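Local coordinates for probable M18 family aminopeptidase 1 (Thermotoga maritima, PDB 2GLF), which probably acts as a zinc-dependent aminopeptidase that removes residues from the N terminus of peptides, and binds manganese in this crystal, at residues Trp8-Lys13 / Gly384-Val389; Arg42-Ser47 / Ala260-Asn265; Ala74-Val79 / Leu294-Gln299; Ile270-Phe275 / Ser445-Leu450. One frame throughout, in Å; residues are numbered along the deposited sequence.

Contact 1: Trp8-Lys13 / Gly384-Val389; sequences WHHRKK and GVIWQV
The loop at His10 and Arg11 faces the turn at Gly384 to Ile386 without pairing with it, the nearest CA atoms, those of His10 and Ile386, standing 8.3 Å apart. Gly384 ends helix 370-382 in a Schellman motif with positive phi (66°), and the chain enters strand 387-389, outermost within this chain in the large mixed sheet. The N-terminal loop, just before helix 13-29, docks on the link between a helix and its following strand. Side chains bridge the gap. Arg11 turns about CB-CG (chi2 62°) and runs extended from there to its guanidinium, which meets Gly384 O edge-on. Ile386 lies alongside the arginine, pointing the other way, and brings CD1 to 4.1 Å from His10 CB, crossing the histidine nearly at a right angle. Glu438 of helix 433-449 serves both sides: it accepts a hydrogen bond from Ile386 N and forms a long, weak ion pair with Arg11. The neighbouring His9 bonds through NE2 to Pro192 O of another subunit, so the loop also takes part in the assembly. The bond across the contact, Arg11 NH1 to Gly384 O, is 3.1 Å long, with an N-H...O angle of 159° and the oxygen close to the guanidinium plane.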
# COMPACT_ATOMS: atom_id res chain seq x y z
N TRP A 8 42.26 -17.81 27.80
CA TRP A 8 42.17 -18.68 28.98
C TRP A 8 43.17 -19.83 28.97
O TRP A 8 43.52 -20.35 30.03
CB TRP A 8 40.75 -19.24 29.14
CG TRP A 8 39.71 -18.20 29.45
CD1 TRP A 8 38.82 -17.65 28.57
CD2 TRP A 8 39.50 -17.54 30.70
NE1 TRP A 8 38.07 -16.69 29.20
CE2 TRP A 8 38.46 -16.59 30.51
CE3 TRP A 8 40.08 -17.65 31.97
CZ2 TRP A 8 38.00 -15.76 31.53
CZ3 TRP A 8 39.63 -16.82 32.99
CH2 TRP A 8 38.59 -15.89 32.76
N HIS A 9 43.63 -20.21 27.79
CA HIS A 9 44.60 -21.30 27.67
C HIS A 9 46.04 -20.81 27.61
O HIS A 9 46.96 -21.61 27.39
CB HIS A 9 44.30 -22.13 26.42
CG HIS A 9 43.03 -22.92 26.50
ND1 HIS A 9 42.52 -23.60 25.43
CD2 HIS A 9 42.19 -23.15 27.54
CE1 HIS A 9 41.40 -24.22 25.79
NE2 HIS A 9 41.19 -23.96 27.07
N HIS A 10 46.26 -19.52 27.80
CA HIS A 10 47.61 -18.97 27.75
C HIS A 10 47.91 -17.89 28.78
O HIS A 10 48.99 -17.31 28.75
CB HIS A 10 47.88 -18.37 26.36
CG HIS A 10 47.71 -19.33 25.23
ND1 HIS A 10 48.45 -20.50 25.14
CD2 HIS A 10 46.92 -19.29 24.14
CE1 HIS A 10 48.11 -21.13 24.03
NE2 HIS A 10 47.18 -20.42 23.40
N ARG A 11 46.99 -17.60 29.70
CA ARG A 11 47.29 -16.54 30.64
C ARG A 11 47.27 -16.74 32.15
O ARG A 11 47.81 -15.89 32.86
CB ARG A 11 46.45 -15.30 30.31
CG ARG A 11 47.31 -14.09 29.97
CD ARG A 11 48.14 -14.38 28.74
NE ARG A 11 49.18 -13.38 28.52
CZ ARG A 11 49.96 -13.36 27.44
NH1 ARG A 11 49.82 -14.27 26.50
NH2 ARG A 11 50.89 -12.42 27.32
N LYS A 12 46.67 -17.81 32.65
CA LYS A 12 46.68 -18.03 34.10
C LYS A 12 45.55 -17.38 34.90
O LYS A 12 45.59 -16.17 35.19
CB LYS A 12 48.04 -17.60 34.68
CG LYS A 12 48.13 -17.56 36.19
CD LYS A 12 49.51 -17.09 36.64
CE LYS A 12 50.62 -18.01 36.16
NZ LYS A 12 51.96 -17.65 36.70
N LYS A 13 44.56 -18.20 35.25
CA LYS A 13 43.38 -17.80 36.00
C LYS A 13 43.64 -16.77 37.10
O LYS A 13 43.05 -15.69 37.10
CB LYS A 13 42.71 -19.03 36.61
CG LYS A 13 42.30 -20.08 35.58
CD LYS A 13 41.49 -21.23 36.19
CE LYS A 13 42.36 -22.24 36.94
NZ LYS A 13 42.94 -21.70 38.20
N GLY A 384 54.28 -12.14 22.45
CA GLY A 384 53.35 -13.24 22.67
C GLY A 384 51.96 -12.82 23.10
O GLY A 384 51.29 -13.54 23.84
N VAL A 385 51.51 -11.67 22.63
CA VAL A 385 50.18 -11.17 22.97
C VAL A 385 49.12 -11.83 22.09
O VAL A 385 49.25 -11.88 20.87
CB VAL A 385 50.10 -9.65 22.79
CG1 VAL A 385 48.83 -9.12 23.42
CG2 VAL A 385 51.32 -9.00 23.41
N ILE A 386 48.06 -12.33 22.71
CA ILE A 386 46.97 -12.97 21.99
C ILE A 386 46.07 -11.89 21.39
O ILE A 386 45.53 -11.05 22.11
CB ILE A 386 46.12 -13.88 22.93
CG1 ILE A 386 46.85 -15.20 23.21
CG2 ILE A 386 44.78 -14.19 22.29
CD1 ILE A 386 48.16 -15.04 23.93
N TRP A 387 45.92 -11.89 20.07
CA TRP A 387 45.07 -10.89 19.42
C TRP A 387 44.27 -11.49 18.25
O TRP A 387 44.56 -12.59 17.77
CB TRP A 387 45.92 -9.71 18.92
CG TRP A 387 46.90 -10.09 17.85
CD1 TRP A 387 48.06 -10.81 18.00
CD2 TRP A 387 46.77 -9.83 16.45
NE1 TRP A 387 48.64 -11.03 16.77
CE2 TRP A 387 47.87 -10.44 15.80
CE3 TRP A 387 45.82 -9.15 15.67
CZ2 TRP A 387 48.05 -10.38 14.42
CZ3 TRP A 387 46.00 -9.09 14.29
CH2 TRP A 387 47.11 -9.71 13.68
N GLN A 388 43.26 -10.75 17.80
CA GLN A 388 42.41 -11.20 16.71
C GLN A 388 41.98 -9.99 15.89
O GLN A 388 41.96 -8.88 16.40
CB GLN A 388 41.18 -11.92 17.28
CG GLN A 388 40.34 -11.08 18.23
CD GLN A 388 39.16 -11.83 18.82
OE1 GLN A 388 38.51 -12.63 18.14
NE2 GLN A 388 38.86 -11.56 20.09
N VAL A 389 41.66 -10.19 14.61
CA VAL A 389 41.23 -9.08 13.76
C VAL A 389 39.75 -8.87 13.99
O VAL A 389 39.02 -9.82 14.27
CB VAL A 389 41.47 -9.35 12.24
CG1 VAL A 389 42.42 -10.52 12.06
CG2 VAL A 389 40.16 -9.60 11.52

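Contact 2: Arg42-Ser47 / Ala260-Asn265; sequences RILDES and ALLSAN
Leu262 reaches from the last turn of helix 248-263 into the end of helix 33-45, where Ile43, Leu44 and Ser47 receive it. From CB the chain leaves with CG anti to the carbonyl carbon (chi1 -59°), which carries the fork at CG toward the other helix; there the two methyls part. CD1 goes to Ile43, lying 3.5 Å from Ile43 CG2, and also comes within 3.6 Å of Ser47 OG. CD2 takes the other side of the fork: it meets Leu44 CD2 at 4.0 Å and rests near Ser47 CB at 4.1 Å. Ile43 and Leu262 cross at about a right angle. Leu44 arrives differently, because its CA-CB bond does not aim at the leucine and only its extended end, with CD2, comes close. The serine hydroxyl beside the methyls has a polar mate of its own, for Ser47 OG donates to Ile43 O over 3.1 Å; this bond ties Ser47, just past the helix, to the carbonyl of its last turn. Shortening Leu262 to an alanine would probably open a gap between the two helix ends and take from Ile43 CG2 and Leu44 CD2 the methyls they meet here. Beneath, Leu44 and Leu261 both rest on Ala75 of strand 73-77, the arrangement of an alpha/beta fold in which helices pack side by side over a mixed sheet.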
# COMPACT_ATOMS: atom_id res chain seq x y z
N ARG A 42 43.07 10.35 41.39
CA ARG A 42 43.44 9.74 42.67
C ARG A 42 44.50 8.67 42.44
O ARG A 42 45.54 8.68 43.09
CB ARG A 42 42.21 9.11 43.33
CG ARG A 42 42.55 8.07 44.39
CD ARG A 42 41.32 7.33 44.86
NE ARG A 42 41.64 5.96 45.22
CZ ARG A 42 41.97 5.01 44.35
NH1 ARG A 42 42.02 5.29 43.05
NH2 ARG A 42 42.25 3.78 44.76
N ILE A 43 44.22 7.75 41.53
CA ILE A 43 45.15 6.68 41.20
C ILE A 43 46.49 7.29 40.78
O ILE A 43 47.56 6.78 41.14
CB ILE A 43 44.61 5.82 40.03
CG1 ILE A 43 43.44 4.98 40.52
CG2 ILE A 43 45.73 4.97 39.43
CD1 ILE A 43 42.76 4.20 39.43
N LEU A 44 46.42 8.37 40.01
CA LEU A 44 47.62 9.05 39.55
C LEU A 44 48.31 9.82 40.67
O LEU A 44 49.53 10.01 40.64
CB LEU A 44 47.28 10.01 38.41
CG LEU A 44 46.94 9.39 37.05
CD1 LEU A 44 46.59 10.48 36.04
CD2 LEU A 44 48.13 8.56 36.56
N ASP A 45 47.55 10.28 41.66
CA ASP A 45 48.17 11.01 42.76
C ASP A 45 49.04 10.06 43.55
O ASP A 45 50.08 10.46 44.06
CB ASP A 45 47.11 11.70 43.61
CG ASP A 45 46.53 12.91 42.92
OD1 ASP A 45 47.29 13.60 42.21
OD2 ASP A 45 45.32 13.19 43.09
N GLU A 46 48.60 8.81 43.67
CA GLU A 46 49.44 7.80 44.31
C GLU A 46 50.34 7.54 43.09
O GLU A 46 50.36 8.36 42.18
CB GLU A 46 48.65 6.54 44.62
CG GLU A 46 47.34 6.77 45.33
CD GLU A 46 46.58 5.47 45.54
OE1 GLU A 46 46.35 4.74 44.55
OE2 GLU A 46 46.21 5.18 46.70
N SER A 47 51.06 6.43 43.03
CA SER A 47 51.89 6.21 41.85
C SER A 47 52.95 7.30 41.68
O SER A 47 53.95 7.11 40.99
CB SER A 47 51.03 6.15 40.59
OG SER A 47 50.08 5.11 40.67
N ALA A 260 48.34 0.02 32.33
CA ALA A 260 49.51 -0.21 31.49
C ALA A 260 50.49 0.94 31.71
O ALA A 260 51.67 0.73 31.95
CB ALA A 260 49.11 -0.30 30.03
N LEU A 261 49.97 2.16 31.62
CA LEU A 261 50.79 3.36 31.81
C LEU A 261 51.58 3.27 33.09
O LEU A 261 52.77 3.55 33.12
CB LEU A 261 49.91 4.62 31.87
CG LEU A 261 50.65 5.93 32.17
CD1 LEU A 261 51.55 6.25 30.99
CD2 LEU A 261 49.69 7.07 32.42
N LEU A 262 50.90 2.86 34.16
CA LEU A 262 51.52 2.76 35.47
C LEU A 262 52.56 1.66 35.66
O LEU A 262 53.47 1.81 36.49
CB LEU A 262 50.43 2.59 36.54
CG LEU A 262 49.38 3.70 36.65
CD1 LEU A 262 48.53 3.47 37.88
CD2 LEU A 262 50.06 5.06 36.72
N SER A 263 52.47 0.57 34.91
CA SER A 263 53.42 -0.51 35.09
C SER A 263 54.36 -0.75 33.92
O SER A 263 55.10 -1.74 33.90
CB SER A 263 52.67 -1.81 35.41
OG SER A 263 51.92 -2.23 34.29
N ALA A 264 54.36 0.15 32.96
CA ALA A 264 55.23 -0.03 31.82
C ALA A 264 56.67 0.40 32.13
O ALA A 264 56.92 1.22 33.02
CB ALA A 264 54.69 0.75 30.63
N ASN A 265 57.61 -0.18 31.39
CA ASN A 265 59.02 0.17 31.50
C ASN A 265 59.29 0.82 30.14
O ASN A 265 59.71 0.16 29.19
CB ASN A 265 59.87 -1.09 31.68
CG ASN A 265 59.50 -1.84 32.94
OD1 ASN A 265 59.59 -1.29 34.04
ND2 ASN A 265 59.09 -3.09 32.79

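Contact 3: Ala74-Val79 / Leu294-Gln299; sequences AAFRVV and LKALRQ
Phe76, Ala296 and Leu297 make this contact, the phenylalanine giving the largest share of the buried surface. Strand 73-77 and helix 292-303 keep their backbones well apart, with 9.5 Å between the nearest CA atoms, those of Phe76 and Leu297, and the aromatic ring spans the interval. With CG anti to the carbonyl carbon (chi1 -52°), the ring is carried outward from the sheet, and its far rim does the touching. Ala296 CB stands at the ring edge, near its plane, 4.0 Å from Phe76 CE1. The next residue, Leu297, comes in with its end: its CB does not aim at the strand, yet CD2 reaches Phe76 CE2 at 3.7 Å and lies equally near CZ, approaching the ring obliquely. The two side chains cross at about a right angle. Ile300 of the same helix also touches the Phe76 side chain, while Leu297 packs behind on Leu313 of helix 310-318; the next residue, Arg298, forms a salt bridge with Asp314 of another subunit. A serine in place of Phe76 would probably leave Ala296 and Leu297 facing a gap and put a hydroxyl into an apolar layer. All three contributors are buried and meet through carbon alone, so the helix is held against the sheet here by apolar packing and not by directed bonds between the two segments.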
# COMPACT_ATOMS: atom_id res chain seq x y z
N ALA A 74 44.84 14.04 30.73
CA ALA A 74 45.95 13.43 30.01
C ALA A 74 47.08 13.16 31.00
O ALA A 74 47.43 14.02 31.81
CB ALA A 74 46.42 14.36 28.90
N ALA A 75 47.65 11.97 30.94
CA ALA A 75 48.74 11.60 31.83
C ALA A 75 49.95 11.17 31.03
O ALA A 75 49.85 10.31 30.16
CB ALA A 75 48.31 10.48 32.75
N PHE A 76 51.10 11.78 31.30
CA PHE A 76 52.31 11.42 30.59
C PHE A 76 53.39 10.91 31.53
O PHE A 76 53.31 11.04 32.75
CB PHE A 76 52.88 12.62 29.82
CG PHE A 76 51.89 13.29 28.92
CD1 PHE A 76 51.23 14.44 29.33
CD2 PHE A 76 51.61 12.77 27.66
CE1 PHE A 76 50.30 15.06 28.51
CE2 PHE A 76 50.68 13.38 26.82
CZ PHE A 76 50.02 14.53 27.25
N ARG A 77 54.39 10.30 30.91
CA ARG A 77 55.57 9.80 31.59
C ARG A 77 56.68 10.16 30.62
O ARG A 77 57.19 9.31 29.89
CB ARG A 77 55.49 8.28 31.81
CG ARG A 77 54.65 7.89 33.00
CD ARG A 77 54.71 6.40 33.28
NE ARG A 77 56.07 5.96 33.58
CZ ARG A 77 56.43 4.69 33.75
NH1 ARG A 77 55.52 3.73 33.66
NH2 ARG A 77 57.69 4.38 34.01
N VAL A 78 57.00 11.45 30.57
CA VAL A 78 58.04 11.96 29.70
C VAL A 78 59.32 11.32 30.20
O VAL A 78 59.63 11.39 31.39
CB VAL A 78 58.15 13.48 29.78
CG1 VAL A 78 59.28 13.97 28.91
CG2 VAL A 78 56.84 14.11 29.33
N VAL A 79 60.06 10.70 29.29
CA VAL A 79 61.28 10.00 29.65
C VAL A 79 62.44 10.35 28.72
O VAL A 79 63.57 9.90 28.92
CB VAL A 79 61.01 8.48 29.64
CG1 VAL A 79 62.29 7.70 29.82
CG2 VAL A 79 60.04 8.13 30.77
N LEU A 294 47.02 19.19 22.21
CA LEU A 294 48.24 19.82 21.75
C LEU A 294 48.73 20.85 22.75
O LEU A 294 49.93 21.10 22.87
CB LEU A 294 48.02 20.46 20.39
CG LEU A 294 47.70 19.44 19.30
CD1 LEU A 294 47.80 20.12 17.94
CD2 LEU A 294 48.69 18.26 19.37
N LYS A 295 47.79 21.44 23.49
CA LYS A 295 48.14 22.42 24.50
C LYS A 295 48.93 21.70 25.58
O LYS A 295 49.79 22.30 26.24
CB LYS A 295 46.88 23.05 25.09
CG LYS A 295 47.14 23.89 26.33
CD LYS A 295 45.90 24.65 26.73
CE LYS A 295 45.98 25.08 28.17
NZ LYS A 295 45.97 23.91 29.09
N ALA A 296 48.62 20.42 25.77
CA ALA A 296 49.30 19.60 26.77
C ALA A 296 50.71 19.27 26.31
O ALA A 296 51.64 19.24 27.11
CB ALA A 296 48.53 18.31 27.00
N LEU A 297 50.86 19.02 25.01
CA LEU A 297 52.17 18.69 24.46
C LEU A 297 53.06 19.92 24.33
O LEU A 297 54.27 19.85 24.58
CB LEU A 297 52.00 17.99 23.10
CG LEU A 297 51.30 16.63 23.16
CD1 LEU A 297 51.51 15.90 21.85
CD2 LEU A 297 51.84 15.78 24.30
N ARG A 298 52.48 21.06 23.95
CA ARG A 298 53.25 22.29 23.82
C ARG A 298 53.82 22.70 25.18
O ARG A 298 54.97 23.13 25.27
CB ARG A 298 52.38 23.41 23.26
CG ARG A 298 52.29 23.44 21.74
CD ARG A 298 51.69 24.75 21.26
NE ARG A 298 50.26 24.84 21.54
CZ ARG A 298 49.30 24.30 20.79
NH1 ARG A 298 49.62 23.63 19.69
NH2 ARG A 298 48.03 24.42 21.14
N GLN A 299 53.02 22.56 26.23
CA GLN A 299 53.48 22.92 27.57
C GLN A 299 54.74 22.13 27.89
O GLN A 299 55.73 22.67 28.38
CB GLN A 299 52.40 22.62 28.60
CG GLN A 299 52.76 23.05 30.01
CD GLN A 299 53.07 24.54 30.10
OE1 GLN A 299 52.25 25.38 29.72
NE2 GLN A 299 54.25 24.87 30.61

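Contact 4: Ile270-Phe275 / Ser445-Leu450; sequences IGVIFF and SLMEKL
Peptide carbonyls are the flat groups that meet side chains here. Over one face of the Gly271 carbonyl stands the terminal methyl of Met447, a selenomethionine, with CE 3.4 Å from Gly271 O; Ile270 CG2 comes obliquely from above the plane to the Met447 carbonyl, 3.6 Å from its oxygen. That same oxygen accepts a hydrogen bond from Asn87 ND2. Further along, Met447 CE meets Val272 CG2 at 3.4 Å, and nearer its root Met447 CB lies 3.9 Å from Ile270 CG2. Both branched side chains cross the selenomethionine at about a right angle. The C-terminal helix 433-449 thus lies on the central mixed sheet of the alpha/beta fold, its last turn, 445-449, running at 139° to strand 270-275, with 9.3 Å between the axes of the two segments. Gly271, whose missing side chain would have pointed away from the helix, and the adjoining Val89 of strand 87-92, which also touches Met447, form the floor for the long side chain. The leucine of the neighbouring helix, Leu261, packs on Ile270 and Val272 as well. From CB the Met447 chain runs straight to selenium and then bends (chi3 119°), which turns CE onto the strand, against both Gly271 O and Val272 CG2.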
# COMPACT_ATOMS: atom_id res chain seq x y z
N ILE A 270 55.88 7.94 27.09
CA ILE A 270 54.58 7.33 26.86
C ILE A 270 53.50 8.16 27.56
O ILE A 270 53.80 9.08 28.31
CB ILE A 270 54.51 5.90 27.41
CG1 ILE A 270 54.67 5.92 28.94
CG2 ILE A 270 55.57 5.05 26.75
CD1 ILE A 270 54.37 4.60 29.62
N GLY A 271 52.24 7.82 27.31
CA GLY A 271 51.17 8.56 27.94
C GLY A 271 49.79 8.08 27.54
O GLY A 271 49.63 7.32 26.58
N VAL A 272 48.78 8.52 28.29
CA VAL A 272 47.39 8.16 28.04
C VAL A 272 46.50 9.39 28.17
O VAL A 272 46.61 10.14 29.13
CB VAL A 272 46.89 7.10 29.04
CG1 VAL A 272 45.47 6.72 28.68
CG2 VAL A 272 47.78 5.86 29.01
N ILE A 273 45.61 9.59 27.21
CA ILE A 273 44.70 10.73 27.26
C ILE A 273 43.25 10.23 27.32
O ILE A 273 42.87 9.31 26.59
CB ILE A 273 44.88 11.63 26.05
CG1 ILE A 273 46.35 12.03 25.96
CG2 ILE A 273 44.04 12.89 26.19
CD1 ILE A 273 46.70 12.65 24.64
N PHE A 274 42.47 10.83 28.20
CA PHE A 274 41.08 10.44 28.39
C PHE A 274 40.14 11.56 28.00
O PHE A 274 40.11 12.61 28.64
CB PHE A 274 40.88 10.07 29.86
CG PHE A 274 41.71 8.91 30.31
CD1 PHE A 274 42.39 8.96 31.52
CD2 PHE A 274 41.78 7.75 29.56
CE1 PHE A 274 43.12 7.86 31.97
CE2 PHE A 274 42.51 6.65 30.01
CZ PHE A 274 43.18 6.71 31.21
N PHE A 275 39.35 11.34 26.95
CA PHE A 275 38.42 12.37 26.49
C PHE A 275 36.97 12.16 26.88
O PHE A 275 36.56 11.08 27.26
CB PHE A 275 38.50 12.52 24.97
CG PHE A 275 39.86 12.93 24.47
CD1 PHE A 275 40.79 11.98 24.09
CD2 PHE A 275 40.20 14.28 24.38
CE1 PHE A 275 42.05 12.36 23.62
CE2 PHE A 275 41.45 14.67 23.92
CZ PHE A 275 42.38 13.71 23.53
N SER A 445 52.80 -3.61 26.44
CA SER A 445 53.89 -4.01 25.57
C SER A 445 53.95 -3.16 24.30
O SER A 445 54.95 -3.17 23.59
CB SER A 445 53.77 -5.49 25.23
OG SER A 445 52.48 -5.80 24.74
N LEU A 446 52.88 -2.43 24.00
CA LEU A 446 52.88 -1.58 22.82
C LEU A 446 53.51 -0.23 23.15
O LEU A 446 54.13 0.40 22.29
CB LEU A 446 51.47 -1.37 22.29
CG LEU A 446 50.94 -2.44 21.33
CD1 LEU A 446 49.50 -2.13 21.00
CD2 LEU A 446 51.78 -2.48 20.07
N MSE A 447 53.35 0.21 24.39
CA MSE A 447 53.93 1.47 24.82
C MSE A 447 55.43 1.25 24.99
O MSE A 447 56.24 2.15 24.72
CB MSE A 447 53.35 1.91 26.16
CG MSE A 447 51.85 2.07 26.17
SE MSE A 447 51.19 2.44 27.95
CE MSE A 447 50.41 4.18 27.64
N GLU A 448 55.78 0.05 25.43
CA GLU A 448 57.16 -0.34 25.67
C GLU A 448 57.99 -0.63 24.42
O GLU A 448 59.16 -0.25 24.35
CB GLU A 448 57.22 -1.58 26.57
CG GLU A 448 56.92 -1.34 28.04
CD GLU A 448 56.89 -2.64 28.85
OE1 GLU A 448 56.84 -2.56 30.10
OE2 GLU A 448 56.92 -3.74 28.24
N LYS A 449 57.39 -1.30 23.45
CA LYS A 449 58.12 -1.69 22.25
C LYS A 449 57.88 -0.93 20.95
O LYS A 449 58.64 -1.12 20.00
CB LYS A 449 57.90 -3.19 22.01
CG LYS A 449 58.05 -4.07 23.25
CD LYS A 449 59.48 -4.58 23.45
CE LYS A 449 60.44 -3.48 23.87
NZ LYS A 449 60.20 -3.00 25.26
N LEU A 450 56.87 -0.07 20.87
CA LEU A 450 56.67 0.66 19.62
C LEU A 450 57.69 1.77 19.45
O LEU A 450 58.29 1.87 18.36
CB LEU A 450 55.25 1.25 19.51
CG LEU A 450 54.19 0.39 18.82
CD1 LEU A 450 53.06 1.27 18.32
CD2 LEU A 450 54.79 -0.36 17.65
OXT LEU A 450 57.89 2.53 20.42

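How the contacts relate
Starting at the N terminus, contact 1 opens in the loop at 8-13, contact 2 on helix 33-45 and contact 3 on strand 73-77. Contact 2 closes first, at 260-265; contact 4 then opens on the next strand, 270-275, before contact 3 closes at 294-299. Contact 1 closes at 384-389 and contact 4 at the C terminus. Contacts 2 and 3 therefore both lie within the span of contact 1 and cross each other, while contact 4 crosses contacts 1 and 3. Strands 73-77 and 270-275 are sheet neighbours, joining contacts 3 and 4; Arg77 bonds to the end of helix 248-263 in contact 2. Val385 touches Ser445, linking contacts 1 and 4.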